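Local coordinates for Non-sulfated chondroitin lyase E66 (Autographa californica nucleopolyhedrovirus, PDB 3VSN), which acts as a lyase on non-sulfated chondroitin, is essential for oral infectivity and may digest the chondroitin sulfate barrier of the peritrophic matrix in the host midgut, at residues A[332-337]-A[449-454]; A[366-371]-A[554-559]; A[372-377]-A[505-510]. All blocks are in the same frame, centred on the assembly; numbering follows the deposited sequence.

Contact 1: A[332-337]-A[449-454]; sequences SKTYYG and YDHGMF
With chi1 of 79°, Tyr335 holds its ring between its own backbone N and carbonyl carbon and projects it toward Tyr449, while Thr334, at chi1 58°, turns OG1 to the imidazole of His451. The contact brings the turn between strands 327-331 and 335-340 against the turn of another hairpin, from a different sheet of the beta-sandwich region: Asp450 and His451, joined by a cis peptide, form the two-residue loop between strands 440-449 and 452-461, closed by Gly452 N to Tyr449 O (2.9 Å). Tyr335 OH donates to Tyr449 O at 2.7 Å, from 35° above the carbonyl plane. Gly452 N approaches that oxygen from the other face of the plane, and the acceptor is gripped twice. On the flank, Thr334 OG1 and His451 ND1 are hydrogen-bonded in the plane of the ring at 2.8 Å; the two side chains lie at about a right angle. Ser332 OG accepts from the backbone N of Thr334 and of Tyr335, an ST turn and ST motif that fix its position. A water 2.7 Å from Ser332 OG donates to Asp450 OD1 at 2.8 Å, and Lys330 NZ forms a salt bridge with the same Asp450 OD1.

Contact 2: A[366-371]-A[554-559]; sequences RRIWNR and YKLNVE
Ile368 and Leu556 form the buried, close-packed part of this interface, their side chains lying alongside one another and pointing opposite ways. With Ile368 CG1 set between the backbone N and the carbonyl carbon (chi1 62°), CD1 reaches Leu556 CB at 4.0 Å, and the same methyl group lies 4.4 Å from Val558 CG2. The buried end is completed by a polar link: Tyr554 OH donates to Arg366 O at 3.1 Å, in the carbonyl plane and on a lone pair; Tyr554 OH also lies 3.5 Å from Arg366 CB. The cost of this burial is Ile368 N, which has no hydrogen-bonding partner anywhere in the model. Arg367 touches Leu556 CD1 through its CD (4.1 Å), then folds back over Trp369, with Trp369 NE1 over the centre of the guanidinium; its NE bonds to Ile368 O and NH1 pairs with Glu386.

The other end is more open and hydrated: Asn370 is partly exposed and Glu559 exposed. Asn370 ND2 passes Val558 CG1 at 3.4 Å and donates to a water at 2.9 Å that donates in turn to Glu559 O; ND2 also bonds to Gly508 O, and OD1 accepts from Arg372 N. Strands 367-370 and 554-558 run nearly parallel, their N-to-C directions 13° apart and axes 7.8 Å apart, and belong to separate sheets, the face-to-face layering of a beta-sandwich.

Contact 3: A[372-377]-A[505-510]; sequences RGRIIN and TFNGVV
Asn507 OD1 accepts the backbone N-H of Arg374 at 2.8 Å, and its amide partner ND2 donates to Arg374 O at the same distance, so one side chain satisfies both backbone polar groups of a single residue. Asn507 sits at a corner of the type I' beta turn Phe506-Val509, which closes the hairpin of strands 504-506 and 509-513; Asn-Gly is a favoured pair at the centre of such turns, and both Asn507 and Gly508 have positive phi.

The two bonds show why the amide is held in a fixed orientation. ND2 points almost straight at its acceptor (N-H...O angle 173°), with Arg374 O lying in the amide plane, and Arg374 N reaches OD1 in the carbonyl plane on a lone pair, along a more bent path (N-H...O angle 151°). Asn507 carries its CG anti to the backbone N (chi1 -161°), extending the amide from the turn to the irregular segment 372-377. Gly373 CA lies 3.6 Å from Asn507 OD1, while Arg374 CB borders the same oxygen and the rest of the Arg374 side chain, exposed, runs on past Thr485. Asp487 OD2 accepts from Asn507 N, a further hold on the turn residue. Beside the amide, Ile376 CD1 adds an apolar touch, obliquely placed at 3.7 Å from Phe506 CZ.

In the fold
Contact 2 is the buried member, contact 1 is partly buried and contact 3 lies at the surface. Contacts 1 and 2, with centres about 7 Å apart, both join the four-stranded sheet (strands 335-340 and 367-370) to the seven-stranded one (452-461 and 550-558), and they touch through Met453 O to Leu556 N. Contact 3 sets the loop that follows strand 367-370 against the tip of the 504-513 hairpin, at an edge of that larger sheet, and meets contact 2 through Asn557 N and Val510 O. Chemistry follows position: aliphatic packing with one tyrosine-to-carbonyl bond marks contact 2, hydroxyl, imidazole and water bonds contact 1, and a side-chain amide gripping backbone contact 3.

Contact 1: A[332-337]-A[449-454]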
loop_
_atom_site.group_PDB
_atom_site.type_symbol
_atom_site.label_atom_id
_atom_site.label_comp_id
_atom_site.label_asym_id
_atom_site.label_seq_id
_atom_site.Cartn_x
_atom_site.Cartn_y
_atom_site.Cartn_z
ATOM N N SER A 332 10.375 -7.179 -8.968
ATOM C CA SER A 332 11.521 -7.729 -9.666
ATOM C C SER A 332 12.675 -6.730 -9.626
ATOM O O SER A 332 12.574 -5.674 -8.990
ATOM C CB SER A 332 11.151 -8.083 -11.112
ATOM O OG SER A 332 11.090 -6.923 -11.927
ATOM N N LYS A 333 13.768 -7.071 -10.302
ATOM C CA LYS A 333 14.903 -6.159 -10.433
ATOM C C LYS A 333 14.533 -4.906 -11.238
ATOM O O LYS A 333 15.172 -3.867 -11.095
ATOM C CB LYS A 333 16.097 -6.875 -11.076
ATOM C CG LYS A 333 16.689 -7.988 -10.216
ATOM C CD LYS A 333 17.835 -8.705 -10.916
ATOM C CE LYS A 333 18.299 -9.897 -10.087
ATOM N NZ LYS A 333 19.327 -10.710 -10.793
ATOM N N THR A 334 13.493 -5.006 -12.067
ATOM C CA THR A 334 13.146 -3.927 -12.998
ATOM C C THR A 334 11.812 -3.229 -12.739
ATOM O O THR A 334 11.640 -2.067 -13.123
ATOM C CB THR A 334 13.176 -4.408 -14.468
ATOM O OG1 THR A 334 12.276 -5.511 -14.637
ATOM C CG2 THR A 334 14.592 -4.817 -14.880
ATOM N N TYR A 335 10.865 -3.917 -12.103
ATOM C CA TYR A 335 9.549 -3.310 -11.874
ATOM C C TYR A 335 8.824 -3.723 -10.597
ATOM O O TYR A 335 9.160 -4.722 -9.960
ATOM C CB TYR A 335 8.634 -3.475 -13.104
ATOM C CG TYR A 335 7.965 -4.829 -13.302
ATOM C CD1 TYR A 335 8.520 -5.788 -14.154
ATOM C CD2 TYR A 335 6.751 -5.130 -12.678
ATOM C CE1 TYR A 335 7.896 -7.013 -14.362
ATOM C CE2 TYR A 335 6.124 -6.354 -12.876
ATOM C CZ TYR A 335 6.697 -7.290 -13.720
ATOM O OH TYR A 335 6.065 -8.499 -13.924
ATOM N N TYR A 336 7.847 -2.902 -10.226
ATOM C CA TYR A 336 6.853 -3.241 -9.220
ATOM C C TYR A 336 5.520 -3.313 -9.948
ATOM O O TYR A 336 5.159 -2.390 -10.677
ATOM C CB TYR A 336 6.803 -2.169 -8.118
ATOM C CG TYR A 336 5.572 -2.251 -7.230
ATOM C CD1 TYR A 336 5.555 -3.064 -6.099
ATOM C CD2 TYR A 336 4.420 -1.519 -7.530
ATOM C CE1 TYR A 336 4.428 -3.144 -5.289
ATOM C CE2 TYR A 336 3.289 -1.597 -6.733
ATOM C CZ TYR A 336 3.298 -2.408 -5.612
ATOM O OH TYR A 336 2.173 -2.487 -4.818
ATOM N N GLY A 337 4.802 -4.416 -9.772
ATOM C CA GLY A 337 3.461 -4.558 -10.340
ATOM C C GLY A 337 2.523 -5.139 -9.305
ATOM O O GLY A 337 2.940 -5.951 -8.481
ATOM N N TYR A 449 5.229 -11.272 -15.295
ATOM C CA TYR A 449 6.407 -12.099 -15.574
ATOM C C TYR A 449 7.625 -11.186 -15.765
ATOM O O TYR A 449 7.487 -9.964 -15.742
ATOM C CB TYR A 449 6.165 -12.946 -16.836
ATOM C CG TYR A 449 5.870 -12.102 -18.057
ATOM C CD1 TYR A 449 4.565 -11.691 -18.352
ATOM C CD2 TYR A 449 6.899 -11.681 -18.900
ATOM C CE1 TYR A 449 4.299 -10.893 -19.458
ATOM C CE2 TYR A 449 6.642 -10.884 -20.005
ATOM C CZ TYR A 449 5.344 -10.500 -20.283
ATOM O OH TYR A 449 5.093 -9.718 -21.388
ATOM N N ASP A 450 8.814 -11.757 -15.947
ATOM C CA ASP A 450 9.985 -10.941 -16.286
ATOM C C ASP A 450 10.053 -10.805 -17.815
ATOM O O ASP A 450 10.245 -11.813 -18.482
ATOM C CB ASP A 450 11.273 -11.590 -15.753
ATOM C CG ASP A 450 11.266 -11.780 -14.237
ATOM O OD1 ASP A 450 10.727 -10.925 -13.505
ATOM O OD2 ASP A 450 11.834 -12.783 -13.766
ATOM N N HIS A 451 9.895 -9.606 -18.396
ATOM C CA HIS A 451 9.758 -8.318 -17.711
ATOM C C HIS A 451 8.542 -7.576 -18.202
ATOM O O HIS A 451 8.652 -6.517 -18.841
ATOM C CB HIS A 451 10.989 -7.459 -17.976
ATOM C CG HIS A 451 12.282 -8.067 -17.486
ATOM N ND1 HIS A 451 12.862 -7.694 -16.332
ATOM C CD2 HIS A 451 13.105 -9.041 -18.045
ATOM C CE1 HIS A 451 13.998 -8.396 -16.155
ATOM N NE2 HIS A 451 14.145 -9.220 -17.204
ATOM N N GLY A 452 7.362 -8.114 -17.923
ATOM C CA GLY A 452 6.146 -7.495 -18.423
ATOM C C GLY A 452 4.868 -7.980 -17.779
ATOM O O GLY A 452 4.889 -8.692 -16.779
ATOM N N MET A 453 3.750 -7.594 -18.384
ATOM C CA MET A 453 2.431 -7.865 -17.843
ATOM C C MET A 453 1.451 -8.014 -18.994
ATOM O O MET A 453 1.369 -7.137 -19.851
ATOM C CB MET A 453 1.982 -6.712 -16.936
ATOM C CG MET A 453 0.626 -6.924 -16.273
ATOM S SD MET A 453 -0.223 -5.376 -15.884
ATOM C CE MET A 453 -0.799 -4.921 -17.523
ATOM N N PHE A 454 0.723 -9.125 -19.000
ATOM C CA PHE A 454 -0.351 -9.384 -19.951
ATOM C C PHE A 454 -1.683 -9.058 -19.276
ATOM O O PHE A 454 -1.886 -9.398 -18.112
ATOM C CB PHE A 454 -0.296 -10.859 -20.373
ATOM C CG PHE A 454 -1.549 -11.373 -21.028
ATOM C CD1 PHE A 454 -2.554 -11.983 -20.271
ATOM C CD2 PHE A 454 -1.709 -11.290 -22.406
ATOM C CE1 PHE A 454 -3.698 -12.479 -20.878
ATOM C CE2 PHE A 454 -2.849 -11.784 -23.017
ATOM C CZ PHE A 454 -3.846 -12.378 -22.256
HETATM O O HOH W 1 10.898 -8.275 -14.259
#

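Contact 2: A[366-371]-A[554-559]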
loop_
_atom_site.group_PDB
_atom_site.type_symbol
_atom_site.label_atom_id
_atom_site.label_comp_id
_atom_site.label_asym_id
_atom_site.label_seq_id
_atom_site.Cartn_x
_atom_site.Cartn_y
_atom_site.Cartn_z
ATOM N N ARG A 366 -4.166 -1.894 -13.796
ATOM C CA ARG A 366 -3.405 -3.035 -14.302
ATOM C C ARG A 366 -2.123 -2.484 -14.904
ATOM O O ARG A 366 -2.026 -2.273 -16.115
ATOM C CB ARG A 366 -4.210 -3.813 -15.355
ATOM C CG ARG A 366 -5.586 -4.286 -14.898
ATOM C CD ARG A 366 -5.485 -5.385 -13.852
ATOM N NE ARG A 366 -6.787 -5.989 -13.574
ATOM C CZ ARG A 366 -7.615 -5.586 -12.613
ATOM N NH1 ARG A 366 -7.292 -4.564 -11.824
ATOM N NH2 ARG A 366 -8.776 -6.204 -12.445
ATOM N N ARG A 367 -1.148 -2.235 -14.038
ATOM C CA ARG A 367 0.016 -1.429 -14.392
ATOM C C ARG A 367 1.286 -1.973 -13.741
ATOM O O ARG A 367 1.254 -2.519 -12.630
ATOM C CB ARG A 367 -0.232 0.035 -13.977
ATOM C CG ARG A 367 0.964 0.973 -14.078
ATOM C CD ARG A 367 1.347 1.332 -15.510
ATOM N NE ARG A 367 2.601 2.085 -15.521
ATOM C CZ ARG A 367 2.698 3.406 -15.378
ATOM N NH1 ARG A 367 1.606 4.153 -15.236
ATOM N NH2 ARG A 367 3.893 3.988 -15.383
ATOM N N ILE A 368 2.392 -1.855 -14.464
ATOM C CA ILE A 368 3.710 -2.072 -13.895
ATOM C C ILE A 368 4.432 -0.731 -13.897
ATOM O O ILE A 368 4.249 0.084 -14.809
ATOM C CB ILE A 368 4.518 -3.153 -14.653
ATOM C CG1 ILE A 368 4.782 -2.745 -16.114
ATOM C CG2 ILE A 368 3.801 -4.494 -14.565
ATOM C CD1 ILE A 368 5.571 -3.763 -16.922
ATOM N N TRP A 369 5.214 -0.493 -12.852
ATOM C CA TRP A 369 5.986 0.727 -12.744
ATOM C C TRP A 369 7.440 0.383 -12.760
ATOM O O TRP A 369 7.911 -0.397 -11.930
ATOM C CB TRP A 369 5.637 1.476 -11.465
ATOM C CG TRP A 369 4.254 2.083 -11.453
ATOM C CD1 TRP A 369 3.876 3.343 -11.907
ATOM C CD2 TRP A 369 3.014 1.478 -10.941
ATOM N NE1 TRP A 369 2.530 3.550 -11.722
ATOM C CE2 TRP A 369 1.955 2.477 -11.144
ATOM C CE3 TRP A 369 2.686 0.257 -10.360
ATOM C CZ2 TRP A 369 0.637 2.240 -10.775
ATOM C CZ3 TRP A 369 1.355 0.031 -9.989
ATOM C CH2 TRP A 369 0.356 0.999 -10.195
ATOM N N ASN A 370 8.156 0.958 -13.721
ATOM C CA ASN A 370 9.602 0.807 -13.822
ATOM C C ASN A 370 10.247 1.345 -12.547
ATOM O O ASN A 370 10.013 2.492 -12.170
ATOM C CB ASN A 370 10.113 1.567 -15.057
ATOM C CG ASN A 370 11.557 1.245 -15.394
ATOM O OD1 ASN A 370 12.430 1.248 -14.525
ATOM N ND2 ASN A 370 11.817 0.975 -16.669
ATOM N N ARG A 371 11.044 0.513 -11.880
ATOM C CA ARG A 371 11.664 0.897 -10.606
ATOM C C ARG A 371 12.604 2.095 -10.732
ATOM O O ARG A 371 12.847 2.802 -9.754
ATOM C CB ARG A 371 12.378 -0.293 -9.965
ATOM C CG ARG A 371 11.417 -1.344 -9.425
ATOM C CD ARG A 371 12.148 -2.457 -8.700
ATOM N NE ARG A 371 12.809 -1.976 -7.485
ATOM C CZ ARG A 371 13.612 -2.715 -6.724
ATOM N NH1 ARG A 371 13.858 -3.984 -7.035
ATOM N NH2 ARG A 371 14.167 -2.181 -5.645
ATOM N N TYR A 554 -3.936 -6.255 -24.021
ATOM C CA TYR A 554 -2.676 -5.565 -24.240
ATOM C C TYR A 554 -1.594 -6.127 -23.323
ATOM O O TYR A 554 -1.881 -6.908 -22.415
ATOM C CB TYR A 554 -2.844 -4.053 -24.012
ATOM C CG TYR A 554 -3.120 -3.669 -22.571
ATOM C CD1 TYR A 554 -2.073 -3.361 -21.699
ATOM C CD2 TYR A 554 -4.426 -3.613 -22.080
ATOM C CE1 TYR A 554 -2.318 -3.011 -20.377
ATOM C CE2 TYR A 554 -4.682 -3.261 -20.763
ATOM C CZ TYR A 554 -3.625 -2.960 -19.917
ATOM O OH TYR A 554 -3.868 -2.612 -18.606
ATOM N N LYS A 555 -0.351 -5.727 -23.567
ATOM C CA LYS A 555 0.730 -6.042 -22.646
ATOM C C LYS A 555 1.608 -4.821 -22.428
ATOM O O LYS A 555 1.671 -3.923 -23.279
ATOM C CB LYS A 555 1.554 -7.246 -23.124
ATOM C CG LYS A 555 2.494 -6.960 -24.276
ATOM C CD LYS A 555 3.535 -8.059 -24.445
ATOM C CE LYS A 555 4.592 -7.601 -25.436
ATOM N NZ LYS A 555 5.425 -8.710 -25.977
ATOM N N LEU A 556 2.261 -4.790 -21.273
ATOM C CA LEU A 556 3.239 -3.765 -20.955
ATOM C C LEU A 556 4.592 -4.446 -20.755
ATOM O O LEU A 556 4.645 -5.562 -20.239
ATOM C CB LEU A 556 2.828 -3.002 -19.688
ATOM C CG LEU A 556 1.481 -2.254 -19.668
ATOM C CD1 LEU A 556 1.232 -1.644 -18.293
ATOM C CD2 LEU A 556 1.405 -1.179 -20.746
ATOM N N ASN A 557 5.661 -3.783 -21.192
ATOM C CA ASN A 557 7.038 -4.227 -20.965
ATOM C C ASN A 557 7.818 -3.143 -20.279
ATOM O O ASN A 557 7.570 -1.960 -20.523
ATOM C CB ASN A 557 7.771 -4.454 -22.290
ATOM C CG ASN A 557 7.330 -5.699 -22.998
ATOM O OD1 ASN A 557 7.281 -6.778 -22.411
ATOM N ND2 ASN A 557 7.032 -5.565 -24.278
ATOM N N VAL A 558 8.792 -3.541 -19.468
ATOM C CA VAL A 558 9.825 -2.622 -19.019
ATOM C C VAL A 558 10.620 -2.211 -20.260
ATOM O O VAL A 558 11.025 -3.066 -21.058
ATOM C CB VAL A 558 10.771 -3.269 -17.984
ATOM C CG1 VAL A 558 11.887 -2.304 -17.597
ATOM C CG2 VAL A 558 9.997 -3.695 -16.745
ATOM N N GLU A 559 10.818 -0.907 -20.427
ATOM C CA GLU A 559 11.583 -0.385 -21.558
ATOM C C GLU A 559 12.953 -1.048 -21.620
ATOM O O GLU A 559 13.649 -1.147 -20.608
ATOM C CB GLU A 559 11.724 1.138 -21.468
ATOM C CG GLU A 559 12.339 1.764 -22.711
ATOM C CD GLU A 559 12.347 3.280 -22.689
ATOM O OE1 GLU A 559 12.073 3.882 -21.629
ATOM O OE2 GLU A 559 12.637 3.870 -23.745
HETATM O O HOH W 2 14.244 0.460 -18.232
#

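Contact 3: A[372-377]-A[505-510]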
loop_
_atom_site.group_PDB
_atom_site.type_symbol
_atom_site.label_atom_id
_atom_site.label_comp_id
_atom_site.label_asym_id
_atom_site.label_seq_id
_atom_site.Cartn_x
_atom_site.Cartn_y
_atom_site.Cartn_z
ATOM N N ARG A 372 13.112 2.325 -11.941
ATOM C CA ARG A 372 13.947 3.491 -12.221
ATOM C C ARG A 372 13.175 4.648 -12.871
ATOM O O ARG A 372 13.754 5.687 -13.204
ATOM C CB ARG A 372 15.173 3.082 -13.043
ATOM C CG ARG A 372 16.140 2.212 -12.241
ATOM C CD ARG A 372 17.476 1.980 -12.932
ATOM N NE ARG A 372 17.831 3.078 -13.820
ATOM C CZ ARG A 372 18.221 2.927 -15.083
ATOM N NH1 ARG A 372 18.350 1.718 -15.618
ATOM N NH2 ARG A 372 18.509 3.997 -15.804
ATOM N N GLY A 373 11.861 4.475 -13.015
ATOM C CA GLY A 373 11.001 5.517 -13.575
ATOM C C GLY A 373 10.738 6.654 -12.601
ATOM O O GLY A 373 11.081 6.565 -11.422
ATOM N N ARG A 374 10.137 7.730 -13.100
ATOM C CA ARG A 374 9.698 8.830 -12.245
ATOM C C ARG A 374 8.475 8.385 -11.456
ATOM O O ARG A 374 7.580 7.740 -12.009
ATOM C CB ARG A 374 9.344 10.069 -13.077
ATOM C CG ARG A 374 10.530 10.871 -13.594
ATOM C CD ARG A 374 10.091 12.274 -14.011
ATOM N NE ARG A 374 10.967 12.936 -14.992
ATOM C CZ ARG A 374 11.491 12.370 -16.082
ATOM N NH1 ARG A 374 11.244 11.102 -16.385
ATOM N NH2 ARG A 374 12.266 13.084 -16.888
ATOM N N ILE A 375 8.438 8.704 -10.167
ATOM C CA ILE A 375 7.236 8.447 -9.381
ATOM C C ILE A 375 6.270 9.613 -9.597
ATOM O O ILE A 375 6.384 10.665 -8.965
ATOM C CB ILE A 375 7.530 8.211 -7.877
ATOM C CG1 ILE A 375 8.493 7.027 -7.704
ATOM C CG2 ILE A 375 6.231 7.960 -7.117
ATOM C CD1 ILE A 375 9.006 6.819 -6.292
ATOM N N ILE A 376 5.341 9.419 -10.524
ATOM C CA ILE A 376 4.322 10.416 -10.821
ATOM C C ILE A 376 3.065 10.002 -10.075
ATOM O O ILE A 376 2.464 8.980 -10.405
ATOM C CB ILE A 376 4.025 10.494 -12.336
ATOM C CG1 ILE A 376 5.322 10.726 -13.123
ATOM C CG2 ILE A 376 2.978 11.570 -12.629
ATOM C CD1 ILE A 376 5.191 10.520 -14.620
ATOM N N ASN A 377 2.685 10.774 -9.059
ATOM C CA ASN A 377 1.483 10.457 -8.290
ATOM C C ASN A 377 0.258 11.107 -8.921
ATOM O O ASN A 377 0.387 12.038 -9.715
ATOM C CB ASN A 377 1.630 10.874 -6.822
ATOM C CG ASN A 377 0.886 9.948 -5.868
ATOM O OD1 ASN A 377 0.131 9.069 -6.289
ATOM N ND2 ASN A 377 1.100 10.146 -4.571
ATOM N N THR A 505 5.842 4.439 -25.713
ATOM C CA THR A 505 6.612 4.441 -24.473
ATOM C C THR A 505 6.236 5.619 -23.575
ATOM O O THR A 505 6.078 6.752 -24.047
ATOM C CB THR A 505 8.127 4.499 -24.776
ATOM O OG1 THR A 505 8.475 3.439 -25.675
ATOM C CG2 THR A 505 8.957 4.360 -23.500
ATOM N N PHE A 506 6.079 5.344 -22.284
ATOM C CA PHE A 506 6.045 6.407 -21.286
ATOM C C PHE A 506 6.691 5.966 -19.978
ATOM O O PHE A 506 6.381 4.888 -19.455
ATOM C CB PHE A 506 4.619 6.919 -21.019
ATOM C CG PHE A 506 4.576 8.055 -20.031
ATOM C CD1 PHE A 506 5.089 9.302 -20.373
ATOM C CD2 PHE A 506 4.063 7.871 -18.749
ATOM C CE1 PHE A 506 5.080 10.351 -19.467
ATOM C CE2 PHE A 506 4.050 8.919 -17.836
ATOM C CZ PHE A 506 4.558 10.160 -18.199
ATOM N N ASN A 507 7.591 6.803 -19.463
ATOM C CA ASN A 507 8.156 6.628 -18.120
ATOM C C ASN A 507 8.703 5.211 -17.882
ATOM O O ASN A 507 8.413 4.578 -16.859
ATOM C CB ASN A 507 7.097 7.007 -17.064
ATOM C CG ASN A 507 7.694 7.293 -15.701
ATOM O OD1 ASN A 507 8.888 7.558 -15.575
ATOM N ND2 ASN A 507 6.856 7.250 -14.668
ATOM N N GLY A 508 9.475 4.716 -18.848
ATOM C CA GLY A 508 10.129 3.408 -18.749
ATOM C C GLY A 508 9.235 2.191 -18.946
ATOM O O GLY A 508 9.623 1.073 -18.604
ATOM N N VAL A 509 8.040 2.408 -19.494
ATOM C CA VAL A 509 7.095 1.330 -19.775
ATOM C C VAL A 509 6.631 1.432 -21.228
ATOM O O VAL A 509 6.357 2.526 -21.723
ATOM C CB VAL A 509 5.884 1.365 -18.809
ATOM C CG1 VAL A 509 4.890 0.265 -19.141
ATOM C CG2 VAL A 509 6.349 1.221 -17.364
ATOM N N VAL A 510 6.556 0.286 -21.901
ATOM C CA VAL A 510 6.202 0.211 -23.315
ATOM C C VAL A 510 4.940 -0.635 -23.474
ATOM O O VAL A 510 4.818 -1.679 -22.836
ATOM C CB VAL A 510 7.358 -0.413 -24.132
ATOM C CG1 VAL A 510 7.047 -0.418 -25.621
ATOM C CG2 VAL A 510 8.659 0.330 -23.867
#